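Local coordinates for protein TRAP-type transporter, periplasmic component (Cupriavidus necator, PDB 4P8B) that binds (S)-2-acetolactate and, as the periplasmic solute-binding component of a TRAP transporter, probably delivers it to the membrane permease, at residues D78-F83 with R176-P181; M35-G40 with M93-T98. All coordinates share one frame; numbering follows the deposited sequence.

Contact 1: D78-F83 with R176-P181; sequences DQTREF and RVVGSP. With X2X ((2S)-2-hydroxy-2-methyl-3-oxobutanoic acid), chain D.
T80 and V178 meet across the ligand cleft of a two-lobed periplasmic binding protein fold. Residues 78-83 lead into helix 82-88 in one lobe. Residues 176-181 continue strand 174-177 in the other. The protein-to-protein contact is small and largely apolar. T80 CG2 lies alongside V178 CG1 at 3.7 Å, the two side chains running antiparallel past one another. The same methyl is near the carbonyl of G179, the centre of an inverse gamma turn. No hydrogen bond joins the segments directly; the bound acetolactate does so instead.

The side chain of Q79 shows how. Its CB rests on V38. CG sits between the backbone N and the carbonyl carbon (chi1 65°), and the extended chain beyond it reaches into the cleft. CD comes within 3.9 Å of X2X OAD. OE1 accepts a bond from W199 N, and NE2 also donates to N100 OD1. These two bonds help fix the rotation of the amide. NE2 then gives X2X OAD a bond of 2.9 Å.

R176 grips the same carboxylate from the other lobe, with two nearly straight bonds. NH1 reaches X2X OAE at 2.8 Å. NH2 reaches X2X OAD at 2.8 Å, in the guanidinium plane, and also bonds to M197 O. This paired arginine–carboxylate grip is characteristic of TRAP solute-binding proteins. V178 N lies over the centre of one guanidinium face. X2X OAD thus takes bonds from both segments, with V178 CG2 packed 3.6 Å from it.

Contact 2: M35-G40 with M93-T98; sequences MSLVLG and MAVGST. With X2X ((2S)-2-hydroxy-2-methyl-3-oxobutanoic acid), chain D.
M35 and S36 pair in parallel with M93 and A94, as neighbouring strands 33-36 and 93-97 of the mixed five-stranded sheet in one lobe of this periplasmic binding protein fold. S36 bonds to the partner strand through both its backbone polar atoms. Its N donates to M93 O at 2.9 Å, and its O accepts from V95 N at 3.3 Å. The strands then part. A water bridges the widening gap, donating to V95 O at 2.8 Å and taking a weak bond from V38 N. V95 O is also bonded to W45 NE1.

On one face of the sheet the selenomethionines M35 and M93 cross at an angle, with M35 CB 3.8 Å from M93 CG. Helix 44-59 packs on both through W52. M35 CG is anti to the backbone N (chi1 -174°), and the extended start of the chain carries SE along the neighbouring strand, to 4.2 Å from V95 CG2. L37 runs alongside V95 in the same direction, with L37 CD2 3.6 Å from V95 CB. On the other face S36 CB lies beside A94 CB.

Both segments run on from the sheet into the ligand cleft. V38 CG1 lies near the keto oxygen OAC of X2X, and both branches of L39 pack against its methyl CAB. S97 is the N-cap of helix 98-101: its OG bonds to I99 N and to D242 OD2. That same OG lies 3.7 Å from the X2X methyl CAA.

How the contacts relate
Both contacts are buried and share the bound acetolactate, but they differ in kind. Contact 2 lies within one lobe and is part of its sheet core, built on regular backbone pairing and apolar side chains. Contact 1 spans the two lobes, has little direct surface, and relies on polar groups turned to the ligand carboxylate. Contact 2 supplies mostly apolar walls to the methyl groups and keto oxygen of the ligand. Residues 78-83 belong to the same lobe as contact 2 and touch it. E82 OE2 is probably hydrogen-bonded to S36 OG at 2.7 Å. Helix 82-88 is followed in the chain by strand 93-97.

Contact 1: D78-F83 with R176-P181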
# COMPACT_ATOMS: atom_id res chain seq x y z
N ASP A 78 -7.12 13.69 -2.68
CA ASP A 78 -6.82 13.10 -3.98
C ASP A 78 -5.46 12.41 -3.92
O ASP A 78 -4.42 12.93 -4.37
CB ASP A 78 -6.84 14.21 -5.02
CG ASP A 78 -6.85 13.71 -6.45
OD1 ASP A 78 -6.70 12.49 -6.66
OD2 ASP A 78 -7.00 14.57 -7.35
N GLN A 79 -5.44 11.22 -3.35
CA GLN A 79 -4.20 10.54 -3.01
C GLN A 79 -3.36 10.19 -4.22
O GLN A 79 -2.14 10.00 -4.10
CB GLN A 79 -4.52 9.29 -2.18
CG GLN A 79 -5.31 8.21 -2.93
CD GLN A 79 -6.06 7.31 -2.01
OE1 GLN A 79 -6.95 7.74 -1.32
NE2 GLN A 79 -5.69 6.04 -2.00
N THR A 80 -3.98 10.14 -5.39
CA THR A 80 -3.24 9.77 -6.59
C THR A 80 -2.54 10.95 -7.22
O THR A 80 -1.94 10.80 -8.28
CB THR A 80 -4.10 9.02 -7.64
OG1 THR A 80 -5.27 9.77 -7.97
CG2 THR A 80 -4.53 7.64 -7.12
N ARG A 81 -2.53 12.11 -6.55
CA ARG A 81 -1.59 13.15 -6.92
C ARG A 81 -0.79 13.65 -5.72
O ARG A 81 -0.20 14.73 -5.76
CB ARG A 81 -2.30 14.32 -7.61
CG ARG A 81 -3.33 15.02 -6.75
CD ARG A 81 -3.99 16.14 -7.56
NE ARG A 81 -5.08 16.77 -6.82
CZ ARG A 81 -4.92 17.78 -5.97
NH1 ARG A 81 -3.73 18.31 -5.75
NH2 ARG A 81 -5.99 18.29 -5.35
N GLU A 82 -0.74 12.85 -4.67
CA GLU A 82 0.12 13.13 -3.53
C GLU A 82 1.60 13.23 -3.93
O GLU A 82 2.31 14.11 -3.44
CB GLU A 82 -0.05 12.04 -2.47
CG GLU A 82 0.62 12.36 -1.15
CD GLU A 82 0.66 11.16 -0.18
OE1 GLU A 82 1.03 10.05 -0.63
OE2 GLU A 82 0.32 11.30 1.00
N PHE A 83 2.08 12.36 -4.82
CA PHE A 83 3.49 12.38 -5.17
C PHE A 83 3.87 13.73 -5.76
O PHE A 83 4.93 14.28 -5.43
CB PHE A 83 3.84 11.27 -6.17
CG PHE A 83 5.31 11.14 -6.42
CD1 PHE A 83 6.10 10.47 -5.51
CD2 PHE A 83 5.90 11.71 -7.54
CE1 PHE A 83 7.44 10.33 -5.70
CE2 PHE A 83 7.27 11.58 -7.74
CZ PHE A 83 8.04 10.90 -6.81
N ARG A 176 -14.57 -1.34 -5.91
CA ARG A 176 -13.73 -0.16 -5.84
C ARG A 176 -12.26 -0.53 -5.87
O ARG A 176 -11.84 -1.44 -5.18
CB ARG A 176 -14.06 0.63 -4.57
CG ARG A 176 -13.19 1.88 -4.36
CD ARG A 176 -11.97 1.53 -3.55
NE ARG A 176 -11.10 2.68 -3.35
CZ ARG A 176 -10.02 2.65 -2.58
NH1 ARG A 176 -9.67 1.56 -1.93
NH2 ARG A 176 -9.29 3.76 -2.46
N VAL A 177 -11.50 0.26 -6.64
CA VAL A 177 -10.05 0.21 -6.65
C VAL A 177 -9.52 1.64 -6.53
O VAL A 177 -10.28 2.61 -6.68
CB VAL A 177 -9.50 -0.50 -7.93
CG1 VAL A 177 -9.95 -1.97 -7.97
CG2 VAL A 177 -9.90 0.24 -9.18
N VAL A 178 -8.23 1.79 -6.28
CA VAL A 178 -7.60 3.10 -6.31
C VAL A 178 -7.44 3.48 -7.77
O VAL A 178 -7.34 2.59 -8.63
CB VAL A 178 -6.21 3.03 -5.64
CG1 VAL A 178 -5.51 4.37 -5.74
CG2 VAL A 178 -6.35 2.60 -4.19
N GLY A 179 -7.36 4.77 -8.06
CA GLY A 179 -7.20 5.24 -9.43
C GLY A 179 -5.82 5.08 -10.03
O GLY A 179 -5.17 6.06 -10.38
N SER A 180 -5.37 3.84 -10.16
CA SER A 180 -4.15 3.51 -10.90
C SER A 180 -4.53 2.44 -11.94
O SER A 180 -5.02 1.39 -11.56
CB SER A 180 -3.08 3.02 -9.92
OG SER A 180 -2.27 1.99 -10.46
N PRO A 181 -4.36 2.74 -13.24
CA PRO A 181 -4.94 1.95 -14.34
C PRO A 181 -4.68 0.44 -14.32
O PRO A 181 -5.50 -0.32 -14.80
CB PRO A 181 -4.35 2.58 -15.61
CG PRO A 181 -3.47 3.70 -15.17
CD PRO A 181 -3.74 3.99 -13.74
OAD X2X D . -7.01 3.71 -0.79
CAH X2X D . -6.68 2.62 -0.22
OAE X2X D . -7.32 1.55 -0.42
CAI X2X D . -5.50 2.58 0.69
CAB X2X D . -5.83 3.36 1.94
OAF X2X D . -5.08 1.26 0.92
CAG X2X D . -4.39 3.24 -0.07
OAC X2X D . -4.11 4.42 0.15
CAA X2X D . -3.65 2.48 -1.12

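Contact 2: M35-G40 with M93-T98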
# COMPACT_ATOMS: atom_id res chain seq x y z
N MSE A 35 3.50 16.42 7.29
CA MSE A 35 3.60 15.03 6.84
C MSE A 35 2.25 14.54 6.33
O MSE A 35 1.24 14.53 7.05
CB MSE A 35 4.04 14.11 7.97
CG MSE A 35 4.27 12.68 7.45
SE MSE A 35 4.45 11.35 8.87
CE MSE A 35 5.99 12.10 9.80
N SER A 36 2.21 14.13 5.07
CA SER A 36 0.99 13.63 4.49
C SER A 36 0.82 12.13 4.75
O SER A 36 1.80 11.36 4.62
CB SER A 36 0.99 13.89 2.98
OG SER A 36 -0.26 13.49 2.44
N LEU A 37 -0.40 11.71 5.10
CA LEU A 37 -0.76 10.30 5.29
C LEU A 37 -2.17 10.11 4.76
O LEU A 37 -3.05 10.90 5.11
CB LEU A 37 -0.83 9.97 6.78
CG LEU A 37 0.46 10.16 7.57
CD1 LEU A 37 0.18 10.08 9.07
CD2 LEU A 37 1.52 9.16 7.16
N VAL A 38 -2.42 9.04 4.00
CA VAL A 38 -3.80 8.73 3.65
C VAL A 38 -4.54 8.26 4.89
O VAL A 38 -5.64 8.73 5.16
CB VAL A 38 -3.89 7.63 2.58
CG1 VAL A 38 -5.33 7.24 2.32
CG2 VAL A 38 -3.28 8.11 1.29
N LEU A 39 -3.92 7.37 5.66
CA LEU A 39 -4.54 6.77 6.86
C LEU A 39 -3.93 7.34 8.13
O LEU A 39 -2.70 7.48 8.23
CB LEU A 39 -4.32 5.26 6.83
CG LEU A 39 -4.93 4.53 5.64
CD1 LEU A 39 -4.72 3.01 5.78
CD2 LEU A 39 -6.41 4.85 5.50
N GLY A 40 -4.78 7.65 9.08
CA GLY A 40 -4.37 8.19 10.35
C GLY A 40 -3.98 7.11 11.34
O GLY A 40 -3.92 5.93 11.01
N MSE A 93 6.89 16.03 3.70
CA MSE A 93 7.30 14.64 3.89
C MSE A 93 6.05 13.77 3.91
O MSE A 93 4.93 14.28 4.03
CB MSE A 93 8.12 14.45 5.17
CG MSE A 93 7.46 14.80 6.50
SE MSE A 93 8.77 15.55 7.84
CE MSE A 93 9.80 13.95 8.12
N ALA A 94 6.21 12.47 3.78
CA ALA A 94 5.04 11.59 3.73
C ALA A 94 5.42 10.16 4.03
O ALA A 94 6.58 9.77 3.88
CB ALA A 94 4.40 11.68 2.37
N VAL A 95 4.43 9.39 4.47
CA VAL A 95 4.49 7.94 4.38
C VAL A 95 3.43 7.58 3.36
O VAL A 95 2.26 7.84 3.59
CB VAL A 95 4.24 7.24 5.73
CG1 VAL A 95 4.38 5.74 5.56
CG2 VAL A 95 5.19 7.76 6.81
N GLY A 96 3.84 7.07 2.21
CA GLY A 96 2.92 6.80 1.13
C GLY A 96 2.87 5.35 0.72
O GLY A 96 3.81 4.60 0.91
N SER A 97 1.75 4.97 0.13
CA SER A 97 1.62 3.68 -0.52
C SER A 97 2.14 3.75 -1.94
O SER A 97 1.87 4.69 -2.69
CB SER A 97 0.16 3.23 -0.57
OG SER A 97 0.05 2.11 -1.45
N THR A 98 2.84 2.70 -2.34
CA THR A 98 3.32 2.59 -3.71
C THR A 98 2.19 2.68 -4.74
O THR A 98 2.42 3.13 -5.87
CB THR A 98 4.15 1.31 -3.92
OG1 THR A 98 3.35 0.17 -3.58
CG2 THR A 98 5.40 1.33 -3.04
OAD X2X D . -7.01 3.71 -0.79
CAH X2X D . -6.68 2.62 -0.22
OAE X2X D . -7.32 1.55 -0.42
CAI X2X D . -5.50 2.58 0.69
CAB X2X D . -5.83 3.36 1.94
OAF X2X D . -5.08 1.26 0.92
CAG X2X D . -4.39 3.24 -0.07
OAC X2X D . -4.11 4.42 0.15
CAA X2X D . -3.65 2.48 -1.12
O HOH W 1 0.06 8.97 2.29